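Local coordinates for putative decarboxylase involved in desferrioxamine biosynthesis (Erwinia amylovora, PDB 5O5C), which probably decarboxylates lysine with pyridoxal 5'-phosphate as cofactor, on the pathway to the siderophore desferrioxamine, at residues B[234-239]-B[247-252]; B[208-213]-B[264-269]; B[201-206]-B[260-265]; B[276-281]-B[312-317]. All coordinates share one frame; numbering follows the deposited sequence.

In the fold
Following the chain from its N terminus, residues 201-206 and then strand 207-212 come first; both find partners some fifty residues later, at the start and along the length of strand 262-269. Contacts 3 and 2 thus close two overlapping loops, which share Val264 and Ala265. Nested inside both is the short loop of contact 1, where strand 233-236 meets helix 246-258. Strand 207-212 lies between strands 233-236 and 262-269, so contacts 1 and 2 touch through it. Contact 4 follows in series: the loop after strand 262-269 leads into helix 281-290 and meets 312-317, while Thr269 and Asp279 join it to contact 2. All belong to the pyridoxal-dependent decarboxylase domain.

Contact 1. Residues B[234-239]-B[247-252]; sequences IPVDYD and DCLKQE
Asp237, whose CB lies 3.9 Å from SG of Cys248, turns its carboxylate back over its own neighbour: OD1 sits 3.9 Å above one face of the Tyr238 ring, offset toward the rim, and takes a weak hydrogen bond from Tyr238 N. The ring stands outside the interface and meets that of Tyr242. On the helix side the flat group is the carboxylate of Glu252, whose OE2 comes within 3.9 Å of Pro235 O without bonding to it; the whole carboxylate is doubtfully placed, because the model sets OE1 too near Cys248 O.

The grip itself is made by carbon. Val236 presses CG1 against the helix backbone, 3.6 Å from Leu249 N, and touches Cys248 CB with the same methyl. With CG1 anti to the backbone N (chi1 -179°), its other methyl, CG2, is left for Leu249 CD1 at 4.1 Å. A beta-branched residue suits this place because its two methyls diverge, one resting on the backbone at Cys248 and Leu249, the other on the leucine side chain. Ile234 extends CG2 to Glu252 CG at 3.3 Å, a tight contact to be read with the same caution.

Strand 234-236 and helix 247-252 run nearly antiparallel, at 154°, as in the first half of a beta-alpha-beta crossover; the helix leads back to strand 262-269, and Leu249 also packs on Phe210. Chemically, the helix is held to the edge strand of the sheet by dispersion between methyl, methylene and sulfur groups, with the carboxylates kept to partly exposed places where solvent can probably share their charge.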
loop_
_atom_site.group_PDB
_atom_site.type_symbol
_atom_site.label_atom_id
_atom_site.label_comp_id
_atom_site.label_asym_id
_atom_site.label_seq_id
_atom_site.Cartn_x
_atom_site.Cartn_y
_atom_site.Cartn_z
ATOM N N ILE B 234 7.389 0.241 -26.092
ATOM C CA ILE B 234 8.236 0.913 -27.086
ATOM C C ILE B 234 8.640 2.317 -26.536
ATOM O O ILE B 234 7.782 3.202 -26.373
ATOM C CB ILE B 234 7.545 1.001 -28.472
ATOM C CG1 ILE B 234 7.248 -0.421 -28.999
ATOM C CG2 ILE B 234 8.455 1.665 -29.475
ATOM C CD1 ILE B 234 6.302 -0.491 -30.178
ATOM N N PRO B 235 9.929 2.492 -26.192
ATOM C CA PRO B 235 10.431 3.791 -25.733
ATOM C C PRO B 235 10.521 4.786 -26.883
ATOM O O PRO B 235 11.050 4.449 -27.934
ATOM C CB PRO B 235 11.838 3.481 -25.166
ATOM C CG PRO B 235 11.897 1.999 -25.045
ATOM C CD PRO B 235 10.912 1.418 -25.998
ATOM N N VAL B 236 10.017 5.992 -26.653
ATOM C CA VAL B 236 9.914 7.034 -27.633
ATOM C C VAL B 236 10.870 8.163 -27.264
ATOM O O VAL B 236 10.918 8.616 -26.104
ATOM C CB VAL B 236 8.465 7.576 -27.647
ATOM C CG1 VAL B 236 8.292 8.671 -28.692
ATOM C CG2 VAL B 236 7.472 6.415 -27.850
ATOM N N ASP B 237 11.604 8.648 -28.263
ATOM C CA ASP B 237 12.654 9.640 -28.040
ATOM C C ASP B 237 12.030 10.877 -27.446
ATOM O O ASP B 237 10.840 11.109 -27.568
ATOM C CB ASP B 237 13.373 9.976 -29.365
ATOM C CG ASP B 237 14.694 10.683 -29.167
ATOM O OD1 ASP B 237 15.180 10.816 -28.016
ATOM O OD2 ASP B 237 15.281 11.102 -30.185
ATOM N N TYR B 238 12.835 11.638 -26.751
ATOM C CA TYR B 238 12.411 12.916 -26.197
ATOM C C TYR B 238 12.994 14.106 -26.973
ATOM O O TYR B 238 13.984 13.962 -27.690
ATOM C CB TYR B 238 12.765 13.006 -24.725
ATOM C CG TYR B 238 14.181 12.628 -24.407
ATOM C CD1 TYR B 238 14.512 11.308 -24.184
ATOM C CD2 TYR B 238 15.206 13.581 -24.352
ATOM C CE1 TYR B 238 15.785 10.942 -23.893
ATOM C CE2 TYR B 238 16.501 13.207 -24.067
ATOM C CZ TYR B 238 16.774 11.867 -23.848
ATOM O OH TYR B 238 18.022 11.403 -23.525
ATOM N N ASP B 239 12.323 15.248 -26.831
ATOM C CA ASP B 239 12.743 16.598 -27.240
ATOM C C ASP B 239 14.050 17.060 -26.685
ATOM O O ASP B 239 14.535 16.525 -25.735
ATOM C CB ASP B 239 11.736 17.678 -26.672
ATOM C CG ASP B 239 10.513 17.827 -27.481
ATOM O OD1 ASP B 239 10.444 17.177 -28.531
ATOM O OD2 ASP B 239 9.625 18.599 -27.069
ATOM N N ASP B 247 6.217 13.564 -33.119
ATOM C CA ASP B 247 6.735 13.079 -34.432
ATOM C C ASP B 247 7.363 11.706 -34.276
ATOM O O ASP B 247 7.112 10.802 -35.114
ATOM C CB ASP B 247 7.781 14.032 -35.057
ATOM C CG ASP B 247 7.206 15.403 -35.447
ATOM O OD1 ASP B 247 5.970 15.557 -35.604
ATOM O OD2 ASP B 247 8.013 16.340 -35.602
ATOM N N CYS B 248 8.176 11.538 -33.222
ATOM C CA CYS B 248 8.812 10.249 -32.993
ATOM C C CYS B 248 7.775 9.193 -32.576
ATOM O O CYS B 248 7.975 8.021 -32.855
ATOM C CB CYS B 248 9.907 10.327 -31.928
ATOM S SG CYS B 248 11.298 11.408 -32.339
ATOM N N LEU B 249 6.725 9.601 -31.844
ATOM C CA LEU B 249 5.626 8.675 -31.450
ATOM C C LEU B 249 4.932 8.171 -32.710
ATOM O O LEU B 249 4.722 6.960 -32.864
ATOM C CB LEU B 249 4.593 9.367 -30.588
ATOM C CG LEU B 249 3.344 8.572 -30.123
ATOM C CD1 LEU B 249 3.726 7.273 -29.413
ATOM C CD2 LEU B 249 2.347 9.366 -29.268
ATOM N N LYS B 250 4.588 9.123 -33.595
ATOM C CA LYS B 250 3.917 8.844 -34.892
ATOM C C LYS B 250 4.752 7.773 -35.592
ATOM O O LYS B 250 4.279 6.646 -35.859
ATOM C CB LYS B 250 3.796 10.167 -35.704
ATOM C CG LYS B 250 2.783 10.205 -36.849
ATOM C CD LYS B 250 2.399 11.648 -37.240
ATOM C CE LYS B 250 3.606 12.484 -37.690
ATOM N NZ LYS B 250 3.237 13.824 -38.243
ATOM N N GLN B 251 6.035 8.063 -35.743
ATOM C CA GLN B 251 6.997 7.117 -36.341
ATOM C C GLN B 251 7.016 5.749 -35.662
ATOM O O GLN B 251 7.083 4.695 -36.319
ATOM C CB GLN B 251 8.411 7.730 -36.338
ATOM C CG GLN B 251 8.555 8.869 -37.331
ATOM C CD GLN B 251 8.483 8.387 -38.778
ATOM O OE1 GLN B 251 7.423 8.424 -39.412
ATOM N NE2 GLN B 251 9.597 7.898 -39.283
ATOM N N GLU B 252 6.967 5.748 -34.339
ATOM C CA GLU B 252 6.933 4.454 -33.611
ATOM C C GLU B 252 5.670 3.675 -33.828
ATOM O O GLU B 252 5.717 2.468 -33.971
ATOM C CB GLU B 252 7.180 4.626 -32.121
ATOM C CG GLU B 252 8.546 4.137 -31.687
ATOM C CD GLU B 252 9.634 5.121 -31.933
ATOM O OE1 GLU B 252 9.284 6.291 -32.205
ATOM O OE2 GLU B 252 10.822 4.737 -31.809
#

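Contact 2. Residues B[208-213]-B[264-269]; sequences RVFTSK and VAVVAT
Thr211 and Val267 lie side by side and fit closely: the threonine methyl CG2 comes 3.2 Å from Val267 CB, tighter than ordinary van der Waals contact, with both valine methyls about it. The threonine's chi1 of 53° puts OG1 between the backbone N and the carbonyl carbon, and CG2 toward the valine. On the same face, Val209 reaches CG2 to Ala265 CB at 4.2 Å; the small alanine is the hollow here, the valine the bump. On the other face Phe210 lays its CB beside Val266 CG2, while the edge of its ring turns to the backbone, with CD1 3.4 Å from Ala265 O.

Beneath the side chains the strands pair in parallel. Phe210 N donates to Ala265 O at 2.7 Å, in the carbonyl plane, and Phe210 O accepts from Val267 N. One step earlier Arg208 brackets Pro263, bonding to Ile262 O and Val264 N, so strand 262-269 fits an extra residue between Arg208 and Phe210, a beta bulge. Where the strands splay apart, a water bridges Ser212 N, Val267 O and Thr269 OG1, its bond to Val267 O being 2.8 Å long.

Compact valine, alanine and threonine let helix 170-189 come down through Met178 and Ala181 on the face of Val209, Ala265 and Val267, and the side chain of Val267 is about 8 Å from the bound pyridoxal phosphate. Helices 246-258 and 281-290 cover the face of Phe210 and Val266, and strand 233-236 flanks strand 207-212 on its far edge.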
loop_
_atom_site.group_PDB
_atom_site.type_symbol
_atom_site.label_atom_id
_atom_site.label_comp_id
_atom_site.label_asym_id
_atom_site.label_seq_id
_atom_site.Cartn_x
_atom_site.Cartn_y
_atom_site.Cartn_z
ATOM N N ARG B 208 1.402 -3.357 -28.074
ATOM C CA ARG B 208 2.499 -2.467 -27.760
ATOM C C ARG B 208 2.009 -1.239 -27.048
ATOM O O ARG B 208 1.003 -0.675 -27.419
ATOM C CB ARG B 208 3.295 -2.102 -29.023
ATOM C CG ARG B 208 4.113 -3.277 -29.574
ATOM C CD ARG B 208 5.254 -3.702 -28.644
ATOM N NE ARG B 208 6.063 -4.818 -29.149
ATOM C CZ ARG B 208 5.782 -6.119 -29.001
ATOM N NH1 ARG B 208 4.677 -6.541 -28.383
ATOM N NH2 ARG B 208 6.610 -7.018 -29.499
ATOM N N VAL B 209 2.774 -0.834 -26.044
ATOM C CA VAL B 209 2.567 0.416 -25.288
ATOM C C VAL B 209 3.709 1.377 -25.558
ATOM O O VAL B 209 4.853 0.983 -25.615
ATOM C CB VAL B 209 2.476 0.151 -23.780
ATOM C CG1 VAL B 209 2.461 1.436 -22.961
ATOM C CG2 VAL B 209 1.244 -0.729 -23.496
ATOM N N PHE B 210 3.392 2.653 -25.699
ATOM C CA PHE B 210 4.400 3.655 -26.019
ATOM C C PHE B 210 4.602 4.553 -24.813
ATOM O O PHE B 210 3.637 5.057 -24.233
ATOM C CB PHE B 210 3.991 4.487 -27.231
ATOM C CG PHE B 210 3.718 3.675 -28.442
ATOM C CD1 PHE B 210 2.461 3.149 -28.651
ATOM C CD2 PHE B 210 4.714 3.416 -29.370
ATOM C CE1 PHE B 210 2.196 2.368 -29.751
ATOM C CE2 PHE B 210 4.447 2.646 -30.490
ATOM C CZ PHE B 210 3.180 2.125 -30.684
ATOM N N THR B 211 5.865 4.767 -24.464
ATOM C CA THR B 211 6.230 5.720 -23.422
ATOM C C THR B 211 7.502 6.416 -23.764
ATOM O O THR B 211 8.310 5.905 -24.535
ATOM C CB THR B 211 6.523 5.075 -22.050
ATOM O OG1 THR B 211 7.491 4.035 -22.175
ATOM C CG2 THR B 211 5.345 4.541 -21.468
ATOM N N SER B 212 7.699 7.566 -23.140
ATOM C CA SER B 212 8.959 8.297 -23.247
ATOM C C SER B 212 10.091 7.488 -22.593
ATOM O O SER B 212 9.901 6.837 -21.566
ATOM C CB SER B 212 8.825 9.674 -22.565
ATOM O OG SER B 212 9.963 10.484 -22.776
ATOM N N LYS B 213 11.269 7.515 -23.196
ATOM C CA LYS B 213 12.486 7.008 -22.545
ATOM C C LYS B 213 12.717 7.601 -21.141
ATOM O O LYS B 213 13.380 6.985 -20.349
ATOM C CB LYS B 213 13.720 7.316 -23.414
ATOM C CG LYS B 213 13.806 6.523 -24.690
ATOM C CD LYS B 213 14.869 7.081 -25.646
ATOM C CE LYS B 213 15.121 6.075 -26.767
ATOM N NZ LYS B 213 16.213 6.462 -27.690
ATOM N N VAL B 264 -1.657 -0.219 -28.646
ATOM C CA VAL B 264 -2.738 -0.378 -27.665
ATOM C C VAL B 264 -2.836 0.834 -26.716
ATOM O O VAL B 264 -3.944 1.222 -26.283
ATOM C CB VAL B 264 -2.502 -1.751 -26.943
ATOM C CG1 VAL B 264 -3.321 -1.925 -25.694
ATOM C CG2 VAL B 264 -2.790 -2.886 -27.899
ATOM N N ALA B 265 -1.693 1.425 -26.372
ATOM C CA ALA B 265 -1.657 2.513 -25.428
ATOM C C ALA B 265 -0.404 3.377 -25.452
ATOM O O ALA B 265 0.752 2.928 -25.759
ATOM C CB ALA B 265 -1.888 1.960 -24.029
ATOM N N VAL B 266 -0.628 4.610 -25.041
ATOM C CA VAL B 266 0.429 5.568 -24.789
ATOM C C VAL B 266 0.459 6.070 -23.324
ATOM O O VAL B 266 -0.519 6.565 -22.802
ATOM C CB VAL B 266 0.323 6.816 -25.702
ATOM C CG1 VAL B 266 1.499 7.730 -25.430
ATOM C CG2 VAL B 266 0.316 6.434 -27.177
ATOM N N VAL B 267 1.619 5.978 -22.685
ATOM C CA VAL B 267 1.811 6.662 -21.431
ATOM C C VAL B 267 2.488 7.983 -21.667
ATOM O O VAL B 267 3.626 8.031 -22.152
ATOM C CB VAL B 267 2.583 5.829 -20.406
ATOM C CG1 VAL B 267 2.924 6.664 -19.182
ATOM C CG2 VAL B 267 1.804 4.576 -20.066
ATOM N N ALA B 268 1.761 9.037 -21.277
ATOM C CA ALA B 268 2.225 10.429 -21.248
ATOM C C ALA B 268 2.507 10.820 -19.830
ATOM O O ALA B 268 1.594 10.722 -18.972
ATOM C CB ALA B 268 1.149 11.350 -21.794
ATOM N N THR B 269 3.731 11.314 -19.598
ATOM C CA THR B 269 4.201 11.719 -18.305
ATOM C C THR B 269 4.192 13.255 -18.173
ATOM O O THR B 269 4.950 13.986 -18.867
ATOM C CB THR B 269 5.576 11.072 -18.058
ATOM O OG1 THR B 269 5.401 9.679 -18.220
ATOM C CG2 THR B 269 6.088 11.358 -16.673
HETATM O O HOH W 1 5.905 9.131 -21.045
#

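Contact 3. Residues B[201-206]-B[260-265]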
loop_
_atom_site.group_PDB
_atom_site.type_symbol
_atom_site.label_atom_id
_atom_site.label_comp_id
_atom_site.label_asym_id
_atom_site.label_seq_id
_atom_site.Cartn_x
_atom_site.Cartn_y
_atom_site.Cartn_z
ATOM N N PRO B 201 -5.581 -13.412 -24.781
ATOM C CA PRO B 201 -5.946 -13.994 -26.050
ATOM C C PRO B 201 -4.720 -14.198 -26.933
ATOM O O PRO B 201 -3.597 -13.670 -26.660
ATOM C CB PRO B 201 -6.872 -12.936 -26.651
ATOM C CG PRO B 201 -6.249 -11.662 -26.205
ATOM C CD PRO B 201 -5.783 -11.957 -24.795
ATOM N N HIS B 202 -4.946 -14.946 -28.004
ATOM C CA HIS B 202 -3.871 -15.408 -28.860
ATOM C C HIS B 202 -2.951 -14.275 -29.273
ATOM O O HIS B 202 -1.730 -14.417 -29.168
ATOM C CB HIS B 202 -4.441 -16.193 -30.062
ATOM C CG HIS B 202 -4.764 -17.635 -29.744
ATOM N ND1 HIS B 202 -4.784 -18.631 -30.702
ATOM C CD2 HIS B 202 -5.042 -18.246 -28.568
ATOM C CE1 HIS B 202 -5.085 -19.785 -30.132
ATOM N NE2 HIS B 202 -5.242 -19.579 -28.838
ATOM N N ASP B 203 -3.525 -13.135 -29.678
ATOM C CA ASP B 203 -2.730 -12.055 -30.227
ATOM C C ASP B 203 -2.149 -11.012 -29.223
ATOM O O ASP B 203 -1.665 -9.992 -29.674
ATOM C CB ASP B 203 -3.496 -11.361 -31.380
ATOM C CG ASP B 203 -4.646 -10.499 -30.902
ATOM O OD1 ASP B 203 -5.226 -10.807 -29.831
ATOM O OD2 ASP B 203 -4.986 -9.521 -31.608
ATOM N N ALA B 204 -2.140 -11.290 -27.916
ATOM C CA ALA B 204 -1.511 -10.416 -26.884
ATOM C C ALA B 204 -0.014 -10.148 -27.049
ATOM O O ALA B 204 0.502 -9.037 -26.799
ATOM C CB ALA B 204 -1.795 -10.954 -25.482
ATOM N N ALA B 205 0.724 -11.141 -27.494
ATOM C CA ALA B 205 2.137 -10.909 -27.691
ATOM C C ALA B 205 2.409 -9.759 -28.680
ATOM O O ALA B 205 3.504 -9.241 -28.716
ATOM C CB ALA B 205 2.841 -12.178 -28.110
ATOM N N LYS B 206 1.417 -9.337 -29.465
ATOM C CA LYS B 206 1.656 -8.259 -30.431
ATOM C C LYS B 206 1.425 -6.874 -29.847
ATOM O O LYS B 206 1.902 -5.903 -30.417
ATOM C CB LYS B 206 0.805 -8.459 -31.667
ATOM C CG LYS B 206 1.005 -9.791 -32.379
ATOM C CD LYS B 206 -0.082 -9.965 -33.438
ATOM C CE LYS B 206 0.299 -10.919 -34.552
ATOM N NZ LYS B 206 -0.830 -11.017 -35.535
ATOM N N GLY B 260 3.357 -5.681 -38.178
ATOM C CA GLY B 260 2.161 -6.448 -37.782
ATOM C C GLY B 260 1.763 -6.345 -36.311
ATOM O O GLY B 260 0.864 -7.068 -35.852
ATOM N N LEU B 261 2.452 -5.478 -35.572
ATOM C CA LEU B 261 2.232 -5.284 -34.145
ATOM C C LEU B 261 1.079 -4.283 -33.960
ATOM O O LEU B 261 0.714 -3.506 -34.882
ATOM C CB LEU B 261 3.510 -4.775 -33.481
ATOM C CG LEU B 261 4.821 -5.535 -33.668
ATOM C CD1 LEU B 261 5.943 -4.673 -33.158
ATOM C CD2 LEU B 261 4.803 -6.885 -32.954
ATOM N N ILE B 262 0.505 -4.305 -32.762
ATOM C CA ILE B 262 -0.778 -3.676 -32.507
ATOM C C ILE B 262 -0.574 -2.579 -31.445
ATOM O O ILE B 262 -0.225 -2.889 -30.320
ATOM C CB ILE B 262 -1.823 -4.726 -32.054
ATOM C CG1 ILE B 262 -2.063 -5.769 -33.159
ATOM C CG2 ILE B 262 -3.128 -4.051 -31.700
ATOM C CD1 ILE B 262 -3.047 -6.875 -32.795
ATOM N N PRO B 263 -0.784 -1.304 -31.803
ATOM C CA PRO B 263 -0.627 -0.263 -30.801
ATOM C C PRO B 263 -1.872 -0.200 -29.950
ATOM O O PRO B 263 -2.995 -0.143 -30.468
ATOM C CB PRO B 263 -0.434 1.020 -31.625
ATOM C CG PRO B 263 -0.861 0.673 -33.018
ATOM C CD PRO B 263 -1.220 -0.761 -33.092
ATOM N N VAL B 264 -1.657 -0.219 -28.646
ATOM C CA VAL B 264 -2.738 -0.378 -27.665
ATOM C C VAL B 264 -2.836 0.834 -26.716
ATOM O O VAL B 264 -3.944 1.222 -26.283
ATOM C CB VAL B 264 -2.502 -1.751 -26.943
ATOM C CG1 VAL B 264 -3.321 -1.925 -25.694
ATOM C CG2 VAL B 264 -2.790 -2.886 -27.899
ATOM N N ALA B 265 -1.693 1.425 -26.372
ATOM C CA ALA B 265 -1.657 2.513 -25.428
ATOM C C ALA B 265 -0.404 3.377 -25.452
ATOM O O ALA B 265 0.752 2.928 -25.759
ATOM C CB ALA B 265 -1.888 1.960 -24.029
#
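At the outer end of the large domain's mixed, mostly parallel sheet, the 3-10 turn 204-206 that leads into strand 207-212 meets the start of strand 262-269, and the bond between Ile262 and Lys206 comes just before the regular pairing of the two strands. Ile262 N donates to Lys206 O over 3.2 Å; the N-H...O angle is almost straight at 176°, yet the donor lies above the carbonyl plane, 55° out of it. Leu261 CB lies 3.6 Å from the same oxygen.

Ile262 sends CD1 to Asp203 OD2 at 3.5 Å, the two side chains crossing at about a right angle, while its CG1 lies 4.2 Å from Lys206 CB. The lysine chain, extended beyond CG, runs past Gly260, with CD 3.9 Å from Gly260 O. Gly260 follows helix 246-258 with a positive phi of 80°, which glycine adopts easily. Ile262 also packs on Trp185 of helix 170-189.

The chemistry is that of a surface seam: one backbone bond joins the two segments, isoleucine meets the lysine CB and a carboxylate oxygen by van der Waals contact alone, and lysine suits an exposed place because its methylenes cover backbone while its ammonium probably remains in water.

Contact 4. Residues B[276-281]-B[312-317]; sequences GSIDPL and RPRLAG
Apolar contact with backbone makes up most of this meeting. Leu281 packs CB against Gly317 C at 3.6 Å and reaches CD1 to Leu315 O at 3.4 Å; its CG, anti to the carbonyl carbon (chi1 -64°), carries the branched end across to 312-317. Ile278 sets CG2 3.8 Å from Arg314 O. Gly317 suits its place because Leu281 CB occupies the side where a side chain would project, and its positive phi of 107° is one glycine adopts readily.

Contact with a charged group is looser. Ile278 CD1 lies 4.5 Å from Arg314 NH2, obliquely placed to the guanidinium, and Arg314 packs on Glu431, whose OE2 accepts from Ile278 N.

In the fold, residues 276-281 link strand 262-269 to helix 281-290, with Pro280 at the N-cap position, where a residue lacking an N-H costs the helix nothing. The side chain of Ile278 is about 10 Å from the bound pyridoxal phosphate.

Hydrogen bonds serve each side separately. Leu315 N bonds to Arg312 O at 3.0 Å, closing the 3-10 turn that presents the carbonyls of Arg314 and Leu315 to the two apolar side chains. Asp279 turns away, its carboxylate taking the N-H groups of Thr269 and Met244.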
loop_
_atom_site.group_PDB
_atom_site.type_symbol
_atom_site.label_atom_id
_atom_site.label_comp_id
_atom_site.label_asym_id
_atom_site.label_seq_id
_atom_site.Cartn_x
_atom_site.Cartn_y
_atom_site.Cartn_z
ATOM N N GLY B 276 11.350 16.743 -14.703
ATOM C CA GLY B 276 10.120 17.473 -14.403
ATOM C C GLY B 276 9.410 17.947 -15.655
ATOM O O GLY B 276 8.663 18.929 -15.630
ATOM N N SER B 277 9.690 17.272 -16.760
ATOM C CA SER B 277 9.276 17.695 -18.069
ATOM C C SER B 277 7.852 17.141 -18.266
ATOM O O SER B 277 7.500 16.114 -17.715
ATOM C CB SER B 277 10.312 17.230 -19.111
ATOM O OG SER B 277 10.527 15.787 -19.148
ATOM N N ILE B 278 7.061 17.853 -19.049
ATOM C CA ILE B 278 5.650 17.576 -19.247
ATOM C C ILE B 278 5.555 17.201 -20.711
ATOM O O ILE B 278 5.848 18.057 -21.556
ATOM C CB ILE B 278 4.790 18.822 -18.919
ATOM C CG1 ILE B 278 4.745 19.049 -17.387
ATOM C CG2 ILE B 278 3.371 18.671 -19.449
ATOM C CD1 ILE B 278 4.493 20.476 -16.939
ATOM N N ASP B 279 5.214 15.941 -20.994
ATOM C CA ASP B 279 4.927 15.494 -22.361
ATOM C C ASP B 279 3.721 16.333 -22.945
ATOM O O ASP B 279 2.950 16.942 -22.188
ATOM C CB ASP B 279 4.662 13.974 -22.426
ATOM C CG ASP B 279 5.891 13.086 -22.020
ATOM O OD1 ASP B 279 7.043 13.546 -22.011
ATOM O OD2 ASP B 279 5.681 11.889 -21.687
ATOM N N PRO B 280 3.615 16.440 -24.280
ATOM C CA PRO B 280 2.548 17.290 -24.944
ATOM C C PRO B 280 1.244 16.547 -24.926
ATOM O O PRO B 280 1.039 15.614 -25.728
ATOM C CB PRO B 280 3.050 17.466 -26.391
ATOM C CG PRO B 280 4.190 16.577 -26.538
ATOM C CD PRO B 280 4.663 16.010 -25.232
ATOM N N LEU B 281 0.369 16.905 -23.999
ATOM C CA LEU B 281 -0.785 16.062 -23.717
ATOM C C LEU B 281 -1.775 16.071 -24.849
ATOM O O LEU B 281 -2.232 14.998 -25.305
ATOM C CB LEU B 281 -1.421 16.482 -22.392
ATOM C CG LEU B 281 -0.483 16.279 -21.177
ATOM C CD1 LEU B 281 -1.193 16.686 -19.886
ATOM C CD2 LEU B 281 -0.006 14.838 -21.073
ATOM N N ARG B 312 -1.662 25.924 -13.494
ATOM C CA ARG B 312 -2.654 24.884 -13.907
ATOM C C ARG B 312 -2.758 24.688 -15.436
ATOM O O ARG B 312 -2.839 23.520 -15.926
ATOM C CB ARG B 312 -4.013 25.273 -13.314
ATOM C CG ARG B 312 -5.144 24.267 -13.320
ATOM C CD ARG B 312 -6.303 24.883 -12.519
ATOM N NE ARG B 312 -5.954 25.036 -11.089
ATOM C CZ ARG B 312 -6.431 25.956 -10.241
ATOM N NH1 ARG B 312 -7.293 26.878 -10.631
ATOM N NH2 ARG B 312 -6.018 25.964 -8.976
ATOM N N PRO B 313 -2.769 25.818 -16.219
ATOM C CA PRO B 313 -2.743 25.653 -17.689
ATOM C C PRO B 313 -1.612 24.828 -18.233
ATOM O O PRO B 313 -1.749 24.271 -19.319
ATOM C CB PRO B 313 -2.699 27.097 -18.208
ATOM C CG PRO B 313 -3.467 27.848 -17.182
ATOM C CD PRO B 313 -3.088 27.214 -15.869
ATOM N N ARG B 314 -0.521 24.660 -17.482
ATOM C CA ARG B 314 0.579 23.859 -17.972
ATOM C C ARG B 314 0.268 22.339 -18.022
ATOM O O ARG B 314 1.060 21.575 -18.587
ATOM C CB ARG B 314 1.871 24.163 -17.198
ATOM C CG ARG B 314 2.331 25.615 -17.342
ATOM C CD ARG B 314 3.281 26.031 -16.244
ATOM N NE ARG B 314 4.477 25.231 -16.279
ATOM C CZ ARG B 314 5.325 25.042 -15.277
ATOM N NH1 ARG B 314 5.164 25.563 -14.078
ATOM N NH2 ARG B 314 6.373 24.295 -15.493
ATOM N N LEU B 315 -0.820 21.925 -17.373
ATOM C CA LEU B 315 -1.351 20.553 -17.467
ATOM C C LEU B 315 -2.505 20.391 -18.482
ATOM O O LEU B 315 -3.021 19.276 -18.657
ATOM C CB LEU B 315 -1.800 20.040 -16.095
ATOM C CG LEU B 315 -0.746 19.619 -15.052
ATOM C CD1 LEU B 315 -1.447 19.022 -13.842
ATOM C CD2 LEU B 315 0.320 18.687 -15.620
ATOM N N ALA B 316 -2.878 21.444 -19.197
ATOM C CA ALA B 316 -3.966 21.328 -20.217
ATOM C C ALA B 316 -3.730 20.207 -21.242
ATOM O O ALA B 316 -2.636 20.029 -21.793
ATOM C CB ALA B 316 -4.231 22.671 -20.893
ATOM N N GLY B 317 -4.770 19.408 -21.459
ATOM C CA GLY B 317 -4.670 18.177 -22.195
ATOM C C GLY B 317 -4.777 16.944 -21.278
ATOM O O GLY B 317 -5.022 15.855 -21.769
#